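Local coordinates for protein vacuolar aminopeptidase 1 (Saccharomyces cerevisiae, PDB 5JGF) that removes N-terminal amino acids, preferably neutral or hydrophobic ones, from peptides and proteins as a dodecameric zinc aminopeptidase of the yeast vacuole, at residues Glu14-Ile19 against Val243-Ile248; Phe18-Pro23 against Asp154-Pro159; Thr24-Val29 against Asn66-Ser71; Leu95-Lys100 against Leu238-Val243. All blocks are in the same frame, centred on the assembly; numbering follows the deposited sequence.

Contact 1: residues Glu14-Ile19 against Val243-Ile248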
loop_
_atom_site.group_PDB
_atom_site.type_symbol
_atom_site.label_atom_id
_atom_site.label_comp_id
_atom_site.label_asym_id
_atom_site.label_seq_id
_atom_site.Cartn_x
_atom_site.Cartn_y
_atom_site.Cartn_z
ATOM N N GLU D 14 34.531 -15.360 -42.296
ATOM C CA GLU D 14 33.531 -15.873 -43.227
ATOM C C GLU D 14 32.166 -15.806 -42.558
ATOM O O GLU D 14 31.170 -15.468 -43.198
ATOM C CB GLU D 14 33.834 -17.323 -43.616
ATOM C CG GLU D 14 34.984 -17.496 -44.598
ATOM C CD GLU D 14 34.762 -16.750 -45.903
ATOM O OE1 GLU D 14 33.626 -16.772 -46.424
ATOM O OE2 GLU D 14 35.731 -16.150 -46.415
ATOM N N PHE D 15 32.122 -16.136 -41.269
ATOM C CA PHE D 15 30.866 -16.099 -40.528
ATOM C C PHE D 15 30.332 -14.669 -40.465
ATOM O O PHE D 15 29.145 -14.429 -40.691
ATOM C CB PHE D 15 31.057 -16.635 -39.104
ATOM C CG PHE D 15 29.814 -16.548 -38.255
ATOM C CD1 PHE D 15 28.685 -17.299 -38.571
ATOM C CD2 PHE D 15 29.761 -15.689 -37.159
ATOM C CE1 PHE D 15 27.514 -17.194 -37.808
ATOM C CE2 PHE D 15 28.598 -15.577 -36.390
ATOM C CZ PHE D 15 27.474 -16.331 -36.718
ATOM N N ILE D 16 31.207 -13.718 -40.150
ATOM C CA ILE D 16 30.801 -12.315 -40.073
ATOM C C ILE D 16 30.212 -11.860 -41.409
ATOM O O ILE D 16 29.169 -11.200 -41.449
ATOM C CB ILE D 16 31.998 -11.414 -39.678
ATOM C CG1 ILE D 16 32.318 -11.615 -38.191
ATOM C CG2 ILE D 16 31.690 -9.949 -39.989
ATOM C CD1 ILE D 16 33.566 -10.893 -37.719
ATOM N N ASP D 17 30.873 -12.222 -42.506
ATOM C CA ASP D 17 30.383 -11.852 -43.831
ATOM C C ASP D 17 29.031 -12.507 -44.111
ATOM O O ASP D 17 28.137 -11.882 -44.676
ATOM C CB ASP D 17 31.390 -12.255 -44.913
ATOM C CG ASP D 17 32.696 -11.492 -44.807
ATOM O OD1 ASP D 17 32.692 -10.388 -44.218
ATOM O OD2 ASP D 17 33.723 -11.986 -45.325
ATOM N N PHE D 18 28.891 -13.766 -43.705
ATOM C CA PHE D 18 27.651 -14.518 -43.886
ATOM C C PHE D 18 26.493 -13.802 -43.191
ATOM O O PHE D 18 25.433 -13.591 -43.780
ATOM C CB PHE D 18 27.834 -15.936 -43.320
ATOM C CG PHE D 18 26.553 -16.618 -42.913
ATOM C CD1 PHE D 18 25.621 -17.021 -43.863
ATOM C CD2 PHE D 18 26.301 -16.892 -41.570
ATOM C CE1 PHE D 18 24.453 -17.694 -43.481
ATOM C CE2 PHE D 18 25.143 -17.560 -41.177
ATOM C CZ PHE D 18 24.216 -17.964 -42.133
ATOM N N ILE D 19 26.705 -13.419 -41.936
ATOM C CA ILE D 19 25.672 -12.731 -41.171
ATOM C C ILE D 19 25.305 -11.396 -41.814
ATOM O O ILE D 19 24.129 -11.055 -41.934
ATOM C CB ILE D 19 26.143 -12.485 -39.716
ATOM C CG1 ILE D 19 26.208 -13.816 -38.959
ATOM C CG2 ILE D 19 25.220 -11.481 -39.021
ATOM C CD1 ILE D 19 24.852 -14.479 -38.733
ATOM N N VAL D 243 22.089 -3.153 -39.470
ATOM C CA VAL D 243 23.024 -3.234 -40.588
ATOM C C VAL D 243 24.481 -3.092 -40.166
ATOM O O VAL D 243 25.364 -3.028 -41.020
ATOM C CB VAL D 243 22.745 -2.153 -41.663
ATOM C CG1 VAL D 243 21.395 -2.388 -42.301
ATOM C CG2 VAL D 243 22.822 -0.768 -41.043
ATOM N N GLN D 244 24.747 -3.028 -38.863
ATOM C CA GLN D 244 26.133 -2.900 -38.421
ATOM C C GLN D 244 26.853 -4.233 -38.599
ATOM O O GLN D 244 26.494 -5.238 -37.985
ATOM C CB GLN D 244 26.218 -2.460 -36.957
ATOM C CG GLN D 244 27.663 -2.297 -36.469
ATOM C CD GLN D 244 27.757 -1.832 -35.025
ATOM O OE1 GLN D 244 26.863 -2.090 -34.220
ATOM N NE2 GLN D 244 28.857 -1.163 -34.687
ATOM N N LYS D 245 27.874 -4.233 -39.449
ATOM C CA LYS D 245 28.636 -5.443 -39.717
ATOM C C LYS D 245 29.329 -5.954 -38.458
ATOM O O LYS D 245 29.743 -5.168 -37.602
ATOM C CB LYS D 245 29.675 -5.169 -40.810
ATOM C CG LYS D 245 30.485 -6.386 -41.224
ATOM C CD LYS D 245 31.408 -6.055 -42.390
ATOM C CE LYS D 245 32.365 -7.200 -42.671
ATOM N NZ LYS D 245 32.185 -7.761 -44.038
ATOM N N GLY D 246 29.433 -7.272 -38.348
ATOM C CA GLY D 246 30.086 -7.876 -37.199
ATOM C C GLY D 246 31.552 -7.488 -37.138
ATOM O O GLY D 246 32.130 -7.055 -38.139
ATOM N N THR D 247 32.162 -7.652 -35.968
ATOM C CA THR D 247 33.557 -7.287 -35.786
ATOM C C THR D 247 34.263 -8.171 -34.762
ATOM O O THR D 247 33.643 -8.677 -33.824
ATOM C CB THR D 247 33.680 -5.832 -35.281
ATOM O OG1 THR D 247 32.894 -4.964 -36.106
ATOM C CG2 THR D 247 35.135 -5.377 -35.312
ATOM N N ILE D 248 35.564 -8.361 -34.952
ATOM C CA ILE D 248 36.352 -9.120 -33.995
ATOM C C ILE D 248 36.699 -8.071 -32.944
ATOM O O ILE D 248 37.157 -6.982 -33.287
ATOM C CB ILE D 248 37.646 -9.673 -34.636
ATOM C CG1 ILE D 248 37.289 -10.754 -35.656
ATOM C CG2 ILE D 248 38.574 -10.230 -33.562
ATOM C CD1 ILE D 248 36.463 -11.901 -35.078
HETATM O O HOH W 1 28.138 -9.559 -39.491
#
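The N-terminal helix 7-21 packs here against the connection that leaves strand 233-242 and enters strand 247-249, with Ile16 and the carboxylate end of Asp17 meeting Lys245, Gly246 and Ile248. The backbones come close at Ile16 and Gly246, whose CA atoms are 5.3 Å apart. Ile16 covers this segment with both its branches: CG2 sits 3.5 Å from Gly246 O, while the extended CG1 arm carries CD1 to 4.0 Å from Ile248 CD1. The absence of a side chain at Gly246 leaves room for Ile16 CG2, since a CB there would come tight against it. One water donates to Ile16 O and accepts from Gly246 N, joining the helix backbone to the loop. Lys245 starts with CG anti to its backbone N (chi1 -177°) and runs out straight until it bends at chi4, passing CE within 3.9 Å of Ile16 CG2 and delivering NZ to Asp17. This salt bridge, 2.7 Å from Lys245 NZ to Asp17 OD1, meets the oxygen nearly along its C-O axis. A methionine in place of Lys245 would probably leave the Asp17 carboxylate without its cationic mate. Leu256 of strand 255-258 touches both isoleucines. The contact thus sets a short, partly exposed ion pair, which ties helix to loop, next to the greasy packing of Ile16.

Contact 2: residues Phe18-Pro23 against Asp154-Pro159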
loop_
_atom_site.group_PDB
_atom_site.type_symbol
_atom_site.label_atom_id
_atom_site.label_comp_id
_atom_site.label_asym_id
_atom_site.label_seq_id
_atom_site.Cartn_x
_atom_site.Cartn_y
_atom_site.Cartn_z
ATOM N N PHE D 18 28.891 -13.766 -43.705
ATOM C CA PHE D 18 27.651 -14.518 -43.886
ATOM C C PHE D 18 26.493 -13.802 -43.191
ATOM O O PHE D 18 25.433 -13.591 -43.780
ATOM C CB PHE D 18 27.834 -15.936 -43.320
ATOM C CG PHE D 18 26.553 -16.618 -42.913
ATOM C CD1 PHE D 18 25.621 -17.021 -43.863
ATOM C CD2 PHE D 18 26.301 -16.892 -41.570
ATOM C CE1 PHE D 18 24.453 -17.694 -43.481
ATOM C CE2 PHE D 18 25.143 -17.560 -41.177
ATOM C CZ PHE D 18 24.216 -17.964 -42.133
ATOM N N ILE D 19 26.705 -13.419 -41.936
ATOM C CA ILE D 19 25.672 -12.731 -41.171
ATOM C C ILE D 19 25.305 -11.396 -41.814
ATOM O O ILE D 19 24.129 -11.055 -41.934
ATOM C CB ILE D 19 26.143 -12.485 -39.716
ATOM C CG1 ILE D 19 26.208 -13.816 -38.959
ATOM C CG2 ILE D 19 25.220 -11.481 -39.021
ATOM C CD1 ILE D 19 24.852 -14.479 -38.733
ATOM N N TYR D 20 26.324 -10.653 -42.233
ATOM C CA TYR D 20 26.147 -9.341 -42.848
ATOM C C TYR D 20 25.471 -9.383 -44.221
ATOM O O TYR D 20 24.626 -8.545 -44.533
ATOM C CB TYR D 20 27.511 -8.653 -42.969
ATOM C CG TYR D 20 27.468 -7.234 -43.494
ATOM C CD1 TYR D 20 26.823 -6.221 -42.780
ATOM C CD2 TYR D 20 28.103 -6.896 -44.689
ATOM C CE1 TYR D 20 26.816 -4.907 -43.238
ATOM C CE2 TYR D 20 28.100 -5.583 -45.160
ATOM C CZ TYR D 20 27.458 -4.595 -44.430
ATOM O OH TYR D 20 27.467 -3.296 -44.884
ATOM N N LYS D 21 25.836 -10.363 -45.039
ATOM C CA LYS D 21 25.269 -10.464 -46.381
ATOM C C LYS D 21 23.939 -11.198 -46.484
ATOM O O LYS D 21 23.305 -11.173 -47.534
ATOM C CB LYS D 21 26.287 -11.117 -47.321
ATOM C CG LYS D 21 27.529 -10.271 -47.551
ATOM C CD LYS D 21 28.571 -11.019 -48.370
ATOM C CE LYS D 21 29.791 -10.148 -48.641
ATOM N NZ LYS D 21 30.852 -10.899 -49.373
ATOM N N ASN D 22 23.508 -11.839 -45.401
ATOM C CA ASN D 22 22.253 -12.590 -45.405
ATOM C C ASN D 22 21.466 -12.273 -44.133
ATOM O O ASN D 22 21.330 -13.107 -43.242
ATOM C CB ASN D 22 22.576 -14.081 -45.485
ATOM C CG ASN D 22 23.433 -14.414 -46.690
ATOM O OD1 ASN D 22 22.932 -14.524 -47.806
ATOM N ND2 ASN D 22 24.741 -14.540 -46.474
ATOM N N PRO D 23 20.912 -11.056 -44.057
ATOM C CA PRO D 23 20.137 -10.556 -42.916
ATOM C C PRO D 23 18.837 -11.250 -42.531
ATOM O O PRO D 23 18.507 -11.315 -41.347
ATOM C CB PRO D 23 19.920 -9.090 -43.277
ATOM C CG PRO D 23 19.784 -9.149 -44.771
ATOM C CD PRO D 23 20.919 -10.070 -45.153
ATOM N N ASP D 154 17.568 -6.378 -50.212
ATOM C CA ASP D 154 18.342 -6.034 -49.025
ATOM C C ASP D 154 18.906 -4.628 -49.211
ATOM O O ASP D 154 19.653 -4.378 -50.157
ATOM C CB ASP D 154 19.473 -7.053 -48.873
ATOM C CG ASP D 154 20.386 -6.757 -47.705
ATOM O OD1 ASP D 154 21.439 -7.425 -47.604
ATOM O OD2 ASP D 154 20.058 -5.872 -46.890
ATOM N N SER D 155 18.557 -3.712 -48.313
ATOM C CA SER D 155 19.024 -2.330 -48.421
ATOM C C SER D 155 20.465 -2.119 -47.972
ATOM O O SER D 155 21.070 -1.096 -48.291
ATOM C CB SER D 155 18.111 -1.393 -47.617
ATOM O OG SER D 155 18.305 -1.561 -46.222
ATOM N N THR D 156 21.009 -3.076 -47.223
ATOM C CA THR D 156 22.379 -2.974 -46.723
ATOM C C THR D 156 23.311 -2.454 -47.818
ATOM O O THR D 156 23.268 -2.929 -48.950
ATOM C CB THR D 156 22.888 -4.349 -46.250
ATOM O OG1 THR D 156 21.961 -4.895 -45.300
ATOM C CG2 THR D 156 24.259 -4.222 -45.598
ATOM N N PRO D 157 24.195 -1.496 -47.488
ATOM C CA PRO D 157 24.444 -0.852 -46.193
ATOM C C PRO D 157 23.521 0.303 -45.797
ATOM O O PRO D 157 23.702 0.897 -44.736
ATOM C CB PRO D 157 25.880 -0.381 -46.335
ATOM C CG PRO D 157 25.879 0.120 -47.758
ATOM C CD PRO D 157 25.158 -1.005 -48.497
ATOM N N LEU D 158 22.544 0.633 -46.630
ATOM C CA LEU D 158 21.655 1.742 -46.302
ATOM C C LEU D 158 20.677 1.444 -45.169
ATOM O O LEU D 158 19.855 0.533 -45.273
ATOM C CB LEU D 158 20.849 2.181 -47.534
ATOM C CG LEU D 158 19.829 3.302 -47.273
ATOM C CD1 LEU D 158 20.563 4.589 -46.906
ATOM C CD2 LEU D 158 18.961 3.525 -48.499
ATOM N N PRO D 159 20.775 2.193 -44.058
ATOM C CA PRO D 159 19.848 1.968 -42.947
ATOM C C PRO D 159 18.658 2.884 -43.236
ATOM O O PRO D 159 18.740 4.100 -43.050
ATOM C CB PRO D 159 20.655 2.400 -41.727
ATOM C CG PRO D 159 21.492 3.519 -42.260
ATOM C CD PRO D 159 21.910 3.042 -43.642
HETATM O O HOH W 2 22.947 -6.737 -43.299
HETATM O O HOH W 3 23.895 -7.346 -46.917
HETATM O O HOH W 4 22.033 -9.376 -49.591
#
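Tyr20 O accepts from two waters that reach across to Thr156 and Asp154, so the C-terminal end of helix 7-21 meets the loop after strand 149-154 largely through solvent. One water donates to Tyr20 O and to Thr156 OG1; the other donates to Tyr20 O and to Asp154 OD1. The aspartate's other oxygen makes an Asx turn: Thr156 N lies 3.0 Å from Asp154 OD2, above the carboxylate plane, and Thr156 OG1 donates to the same atom at 2.7 Å from its syn side. With CG anti to the backbone N (chi1 177°), the Asp154 carboxylate comes up against the Pro23 ring, its OD1 3.6 Å from Pro23 CD. A leucine in place of this aspartate would probably leave Thr156 N and OG1 without their shared acceptor and the water from Tyr20 O without its carboxylate partner, freeing the turn to shift. Phe241 of strand 233-242 touches Pro23, Asp154 and Thr156. Farther along the loop, the Tyr20 ring slants across Thr156, and after the cis peptide bond that precedes it Pro157 brings CB to the phenol oxygen, 3.6 Å from Tyr20 OH; the Thr156 methyl CG2 sits 3.4 Å from that same Tyr20 OH.

Contact 3: residues Thr24-Val29 against Asn66-Ser71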
loop_
_atom_site.group_PDB
_atom_site.type_symbol
_atom_site.label_atom_id
_atom_site.label_comp_id
_atom_site.label_asym_id
_atom_site.label_seq_id
_atom_site.Cartn_x
_atom_site.Cartn_y
_atom_site.Cartn_z
ATOM N N THR D 24 18.092 -11.755 -43.512
ATOM C CA THR D 24 16.826 -12.419 -43.208
ATOM C C THR D 24 16.914 -13.934 -43.361
ATOM O O THR D 24 17.853 -14.458 -43.962
ATOM C CB THR D 24 15.694 -11.914 -44.121
ATOM O OG1 THR D 24 15.851 -12.470 -45.433
ATOM C CG2 THR D 24 15.726 -10.390 -44.214
ATOM N N THR D 25 15.930 -14.634 -42.810
ATOM C CA THR D 25 15.902 -16.089 -42.896
ATOM C C THR D 25 15.945 -16.518 -44.366
ATOM O O THR D 25 16.624 -17.486 -44.722
ATOM C CB THR D 25 14.638 -16.649 -42.222
ATOM O OG1 THR D 25 14.561 -16.149 -40.878
ATOM C CG2 THR D 25 14.686 -18.174 -42.177
ATOM N N TYR D 26 15.232 -15.790 -45.219
ATOM C CA TYR D 26 15.221 -16.097 -46.650
ATOM C C TYR D 26 16.627 -16.070 -47.241
ATOM O O TYR D 26 16.996 -16.964 -48.006
ATOM C CB TYR D 26 14.349 -15.096 -47.411
ATOM C CG TYR D 26 12.878 -15.198 -47.094
ATOM C CD1 TYR D 26 12.135 -16.314 -47.482
ATOM C CD2 TYR D 26 12.224 -14.176 -46.407
ATOM C CE1 TYR D 26 10.773 -16.408 -47.196
ATOM C CE2 TYR D 26 10.865 -14.261 -46.114
ATOM C CZ TYR D 26 10.148 -15.375 -46.510
ATOM O OH TYR D 26 8.806 -15.464 -46.214
ATOM N N HIS D 27 17.408 -15.045 -46.896
ATOM C CA HIS D 27 18.776 -14.930 -47.412
ATOM C C HIS D 27 19.646 -16.064 -46.898
ATOM O O HIS D 27 20.448 -16.625 -47.642
ATOM C CB HIS D 27 19.432 -13.600 -47.004
ATOM C CG HIS D 27 18.817 -12.393 -47.638
ATOM N ND1 HIS D 27 17.790 -11.684 -47.052
ATOM C CD2 HIS D 27 19.079 -11.771 -48.813
ATOM C CE1 HIS D 27 17.445 -10.680 -47.838
ATOM N NE2 HIS D 27 18.212 -10.710 -48.914
ATOM N N VAL D 28 19.496 -16.389 -45.617
ATOM C CA VAL D 28 20.278 -17.455 -44.996
ATOM C C VAL D 28 20.068 -18.799 -45.688
ATOM O O VAL D 28 21.026 -19.512 -45.985
ATOM C CB VAL D 28 19.934 -17.589 -43.495
ATOM C CG1 VAL D 28 20.602 -18.827 -42.905
ATOM C CG2 VAL D 28 20.404 -16.341 -42.749
ATOM N N VAL D 29 18.809 -19.144 -45.930
ATOM C CA VAL D 29 18.487 -20.390 -46.611
ATOM C C VAL D 29 19.040 -20.362 -48.035
ATOM O O VAL D 29 19.612 -21.348 -48.497
ATOM C CB VAL D 29 16.962 -20.623 -46.639
ATOM C CG1 VAL D 29 16.626 -21.783 -47.567
ATOM C CG2 VAL D 29 16.457 -20.916 -45.228
ATOM N N ASN D 66 8.922 -23.626 -47.795
ATOM C CA ASN D 66 8.554 -22.242 -47.490
ATOM C C ASN D 66 9.684 -21.241 -47.727
ATOM O O ASN D 66 9.533 -20.052 -47.443
ATOM C CB ASN D 66 8.097 -22.156 -46.026
ATOM C CG ASN D 66 7.263 -20.920 -45.742
ATOM O OD1 ASN D 66 6.179 -20.757 -46.296
ATOM N ND2 ASN D 66 7.766 -20.045 -44.871
ATOM N N GLY D 67 10.810 -21.722 -48.248
ATOM C CA GLY D 67 11.950 -20.854 -48.490
ATOM C C GLY D 67 12.683 -20.474 -47.209
ATOM O O GLY D 67 13.584 -19.640 -47.233
ATOM N N THR D 68 12.310 -21.100 -46.094
ATOM C CA THR D 68 12.917 -20.793 -44.796
ATOM C C THR D 68 13.234 -22.026 -43.945
ATOM O O THR D 68 13.685 -21.896 -42.807
ATOM C CB THR D 68 11.975 -19.900 -43.958
ATOM O OG1 THR D 68 10.745 -20.601 -43.724
ATOM C CG2 THR D 68 11.670 -18.602 -44.684
ATOM N N ASN D 69 12.998 -23.210 -44.501
ATOM C CA ASN D 69 13.201 -24.485 -43.806
ATOM C C ASN D 69 13.981 -25.354 -44.800
ATOM O O ASN D 69 13.457 -25.722 -45.851
ATOM C CB ASN D 69 11.808 -25.062 -43.509
ATOM C CG ASN D 69 11.823 -26.359 -42.705
ATOM O OD1 ASN D 69 10.791 -27.027 -42.619
ATOM N ND2 ASN D 69 12.956 -26.712 -42.108
ATOM N N LEU D 70 15.232 -25.667 -44.473
ATOM C CA LEU D 70 16.077 -26.448 -45.372
ATOM C C LEU D 70 16.657 -27.703 -44.738
ATOM O O LEU D 70 17.008 -27.714 -43.560
ATOM C CB LEU D 70 17.216 -25.561 -45.895
ATOM C CG LEU D 70 18.272 -26.148 -46.846
ATOM C CD1 LEU D 70 18.864 -25.035 -47.686
ATOM C CD2 LEU D 70 19.362 -26.859 -46.057
ATOM N N SER D 71 16.742 -28.766 -45.531
ATOM C CA SER D 71 17.311 -30.020 -45.062
ATOM C C SER D 71 18.297 -30.533 -46.099
ATOM O O SER D 71 17.929 -30.775 -47.249
ATOM C CB SER D 71 16.224 -31.070 -44.836
ATOM O OG SER D 71 16.794 -32.278 -44.355
HETATM O O HOH W 5 15.034 -18.526 -49.322
HETATM O O HOH W 6 7.695 -17.689 -47.478
#
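Val29, Thr25 and Tyr26 carry apolar contacts onto Thr68 and Leu70, joining the first turns of helix 25-38 to the turn leading into strand 69-76. Val29 puts one methyl on each of two neighbours: CG2 rests 3.6 Å from Thr68 CA, and CG1 lies 3.9 Å from Leu70 CD1, the valine and leucine passing antiparallel. Thr25 CG2 touches Thr68 CB at 3.7 Å. The Tyr26 ring runs beside the Thr68 side chain, with the methyl CG2 of Thr68 3.5 Å from Tyr26 CE1. A chi1 of 61° puts Thr68 OG1 between the backbone N and the carbonyl carbon and leaves that methyl anti to the carbonyl carbon; OG1 accepts a nearly straight bond from Asn66 ND2, in the amide plane, and is also hydrogen-bonded to Asp296.

Polar links across the contact go through water. One water donates to Tyr26 O and Gly67 O; another, in the plane of the Tyr26 ring at its edge, donates to Tyr26 OH and to Asn66 O. The phenol also bonds Asp237, and Asn66 OD1 bonds Arg426 of a neighbouring subunit, so the turn reaches the subunit interface.

Asn66 and Gly67 both have positive phi. The hairpin between strands 58-65 and 69-76 turns here, and Thr68 and Asn69, both opposite Arg65, form a classic beta bulge where strand 69-76 begins.

Contact 4: residues Leu95-Lys100 against Leu238-Val243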
loop_
_atom_site.group_PDB
_atom_site.type_symbol
_atom_site.label_atom_id
_atom_site.label_comp_id
_atom_site.label_asym_id
_atom_site.label_seq_id
_atom_site.Cartn_x
_atom_site.Cartn_y
_atom_site.Cartn_z
ATOM N N LEU D 95 15.449 -13.287 -33.894
ATOM C CA LEU D 95 14.590 -12.189 -33.470
ATOM C C LEU D 95 14.732 -11.056 -34.474
ATOM O O LEU D 95 15.842 -10.726 -34.901
ATOM C CB LEU D 95 14.983 -11.697 -32.074
ATOM C CG LEU D 95 14.098 -12.198 -30.929
ATOM C CD1 LEU D 95 14.151 -13.721 -30.866
ATOM C CD2 LEU D 95 14.568 -11.591 -29.610
ATOM N N THR D 96 13.607 -10.466 -34.858
ATOM C CA THR D 96 13.641 -9.380 -35.816
ATOM C C THR D 96 12.383 -8.528 -35.705
ATOM O O THR D 96 11.606 -8.666 -34.757
ATOM C CB THR D 96 13.792 -9.935 -37.264
ATOM O OG1 THR D 96 14.041 -8.858 -38.170
ATOM C CG2 THR D 96 12.530 -10.672 -37.701
ATOM N N VAL D 97 12.203 -7.634 -36.668
ATOM C CA VAL D 97 11.038 -6.757 -36.711
ATOM C C VAL D 97 10.435 -6.937 -38.099
ATOM O O VAL D 97 11.140 -6.855 -39.103
ATOM C CB VAL D 97 11.445 -5.280 -36.484
ATOM C CG1 VAL D 97 10.253 -4.367 -36.696
ATOM C CG2 VAL D 97 11.990 -5.109 -35.075
ATOM N N LYS D 98 9.133 -7.195 -38.148
ATOM C CA LYS D 98 8.438 -7.435 -39.412
ATOM C C LYS D 98 7.538 -6.285 -39.833
ATOM O O LYS D 98 6.808 -5.738 -39.011
ATOM C CB LYS D 98 7.562 -8.688 -39.288
ATOM C CG LYS D 98 8.303 -9.990 -39.041
ATOM C CD LYS D 98 8.977 -10.458 -40.314
ATOM C CE LYS D 98 9.496 -11.881 -40.189
ATOM N NZ LYS D 98 10.039 -12.341 -41.500
ATOM N N LEU D 99 7.579 -5.913 -41.109
ATOM C CA LEU D 99 6.675 -4.868 -41.568
ATOM C C LEU D 99 5.284 -5.483 -41.466
ATOM O O LEU D 99 5.111 -6.674 -41.724
ATOM C CB LEU D 99 6.949 -4.485 -43.025
ATOM C CG LEU D 99 7.802 -3.240 -43.249
ATOM C CD1 LEU D 99 9.227 -3.509 -42.789
ATOM C CD2 LEU D 99 7.777 -2.863 -44.721
ATOM N N LYS D 100 4.297 -4.686 -41.080
ATOM C CA LYS D 100 2.936 -5.191 -40.970
ATOM C C LYS D 100 2.339 -5.371 -42.368
ATOM O O LYS D 100 2.862 -4.829 -43.339
ATOM C CB LYS D 100 2.086 -4.219 -40.147
ATOM C CG LYS D 100 2.312 -4.353 -38.642
ATOM C CD LYS D 100 1.677 -3.212 -37.868
ATOM C CE LYS D 100 1.772 -3.451 -36.362
ATOM N NZ LYS D 100 1.881 -2.150 -35.635
ATOM N N LEU D 238 8.952 -8.575 -45.386
ATOM C CA LEU D 238 10.200 -7.870 -45.113
ATOM C C LEU D 238 10.491 -7.684 -43.627
ATOM O O LEU D 238 9.572 -7.536 -42.820
ATOM C CB LEU D 238 10.177 -6.493 -45.790
ATOM C CG LEU D 238 9.841 -6.467 -47.287
ATOM C CD1 LEU D 238 9.885 -5.028 -47.803
ATOM C CD2 LEU D 238 10.829 -7.339 -48.050
ATOM N N ASP D 239 11.781 -7.696 -43.292
ATOM C CA ASP D 239 12.267 -7.511 -41.925
ATOM C C ASP D 239 12.997 -6.181 -41.848
ATOM O O ASP D 239 13.390 -5.609 -42.868
ATOM C CB ASP D 239 13.356 -8.523 -41.542
ATOM C CG ASP D 239 12.889 -9.953 -41.506
ATOM O OD1 ASP D 239 13.751 -10.801 -41.195
ATOM O OD2 ASP D 239 11.709 -10.239 -41.771
ATOM N N LEU D 240 13.192 -5.720 -40.618
ATOM C CA LEU D 240 13.998 -4.542 -40.340
ATOM C C LEU D 240 15.067 -5.197 -39.477
ATOM O O LEU D 240 14.746 -5.980 -38.579
ATOM C CB LEU D 240 13.240 -3.489 -39.534
ATOM C CG LEU D 240 12.235 -2.636 -40.301
ATOM C CD1 LEU D 240 11.823 -1.470 -39.407
ATOM C CD2 LEU D 240 12.862 -2.105 -41.598
ATOM N N PHE D 241 16.332 -4.902 -39.752
ATOM C CA PHE D 241 17.425 -5.518 -39.010
ATOM C C PHE D 241 18.612 -4.575 -38.880
ATOM O O PHE D 241 18.730 -3.611 -39.632
ATOM C CB PHE D 241 17.860 -6.784 -39.748
ATOM C CG PHE D 241 18.046 -6.571 -41.223
ATOM C CD1 PHE D 241 19.190 -5.945 -41.713
ATOM C CD2 PHE D 241 17.045 -6.935 -42.119
ATOM C CE1 PHE D 241 19.335 -5.681 -43.079
ATOM C CE2 PHE D 241 17.177 -6.676 -43.487
ATOM C CZ PHE D 241 18.324 -6.048 -43.967
ATOM N N ASP D 242 19.493 -4.871 -37.927
ATOM C CA ASP D 242 20.685 -4.060 -37.689
ATOM C C ASP D 242 21.657 -4.252 -38.854
ATOM O O ASP D 242 22.009 -5.385 -39.189
ATOM C CB ASP D 242 21.368 -4.501 -36.386
ATOM C CG ASP D 242 22.399 -3.501 -35.892
ATOM O OD1 ASP D 242 22.937 -2.728 -36.713
ATOM O OD2 ASP D 242 22.684 -3.496 -34.679
ATOM N N VAL D 243 22.089 -3.153 -39.470
ATOM C CA VAL D 243 23.024 -3.234 -40.588
ATOM C C VAL D 243 24.481 -3.092 -40.166
ATOM O O VAL D 243 25.364 -3.028 -41.020
ATOM C CB VAL D 243 22.745 -2.153 -41.663
ATOM C CG1 VAL D 243 21.395 -2.388 -42.301
ATOM C CG2 VAL D 243 22.822 -0.768 -41.043
HETATM O O HOH W 7 6.282 -7.568 -44.545
#
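Val97 and Leu240 form a hydrogen-bonded antiparallel pair between strands 96-99 and 233-242, neighbours in a six-stranded antiparallel sheet. Leu240 N donates to Val97 O at 2.8 Å, and Leu99 N to Leu238 O at 3.1 Å with an N-H...O angle of 169°. The carbonyls take CA-H contacts too: Asp239 CA lies 3.1 Å from Val97 O. A water accepts from Leu238 N and lies near Leu99 O. Thr96 OG1 lies 3.0 Å from Leu240 O, a weak bond whose proton has another acceptor within reach. The outer edges of the two strands are satisfied by backbone bonds: Thr96 and Lys98 to strand 112-119, Asp239 and Phe241 to strand 132-140.

Lys98 and Asp239, a non-hydrogen-bonded pair, send their side chains to the same face. The lysine chain bends at chi2 (-75°) and lays its end along the carboxylate, bringing Lys98 NZ 2.7 Å from Asp239 OD2 on the syn lone pair. The ammonium has a second salt-bridge partner in Asp237. Thr96 crosses Asp239 at about a right angle, its CG2 3.7 Å from Asp239 OD1.

The other face is apolar. Val97 CB meets Leu240 CB at 4.0 Å, and Leu99 crosses Leu240 with CD1 4.0 Å from Leu240 CG. Trp127 touches Val97, and Ile134 touches Leu99 and Leu240. With one lysine shared by two aspartates, the polar face probably keeps its ammonium charged and Asp239 ionised, and the pair adds a charged clasp to the backbone bonds of two inner strands.

Contacts 3 and 4 are buried, whereas contact 1 is partly buried and contact 2 lies at the surface. Contacts 1 and 2 use overlapping parts of helix 7-21 and its end, and both touch the second subunit. Their polar chemistry differs: an ion pair and one water in contact 1, several bridging waters in contact 2. Contact 3, on the following helix, sets methyls and a tyrosine against a hairpin, while contact 4 alone of the four is built on direct backbone pairing. Contacts 3 and 4 meet where Thr24 CG2 packs on Asp239, and Val243, shared by contacts 1 and 4, has its carbonyl oxygen against the Tyr20 ring.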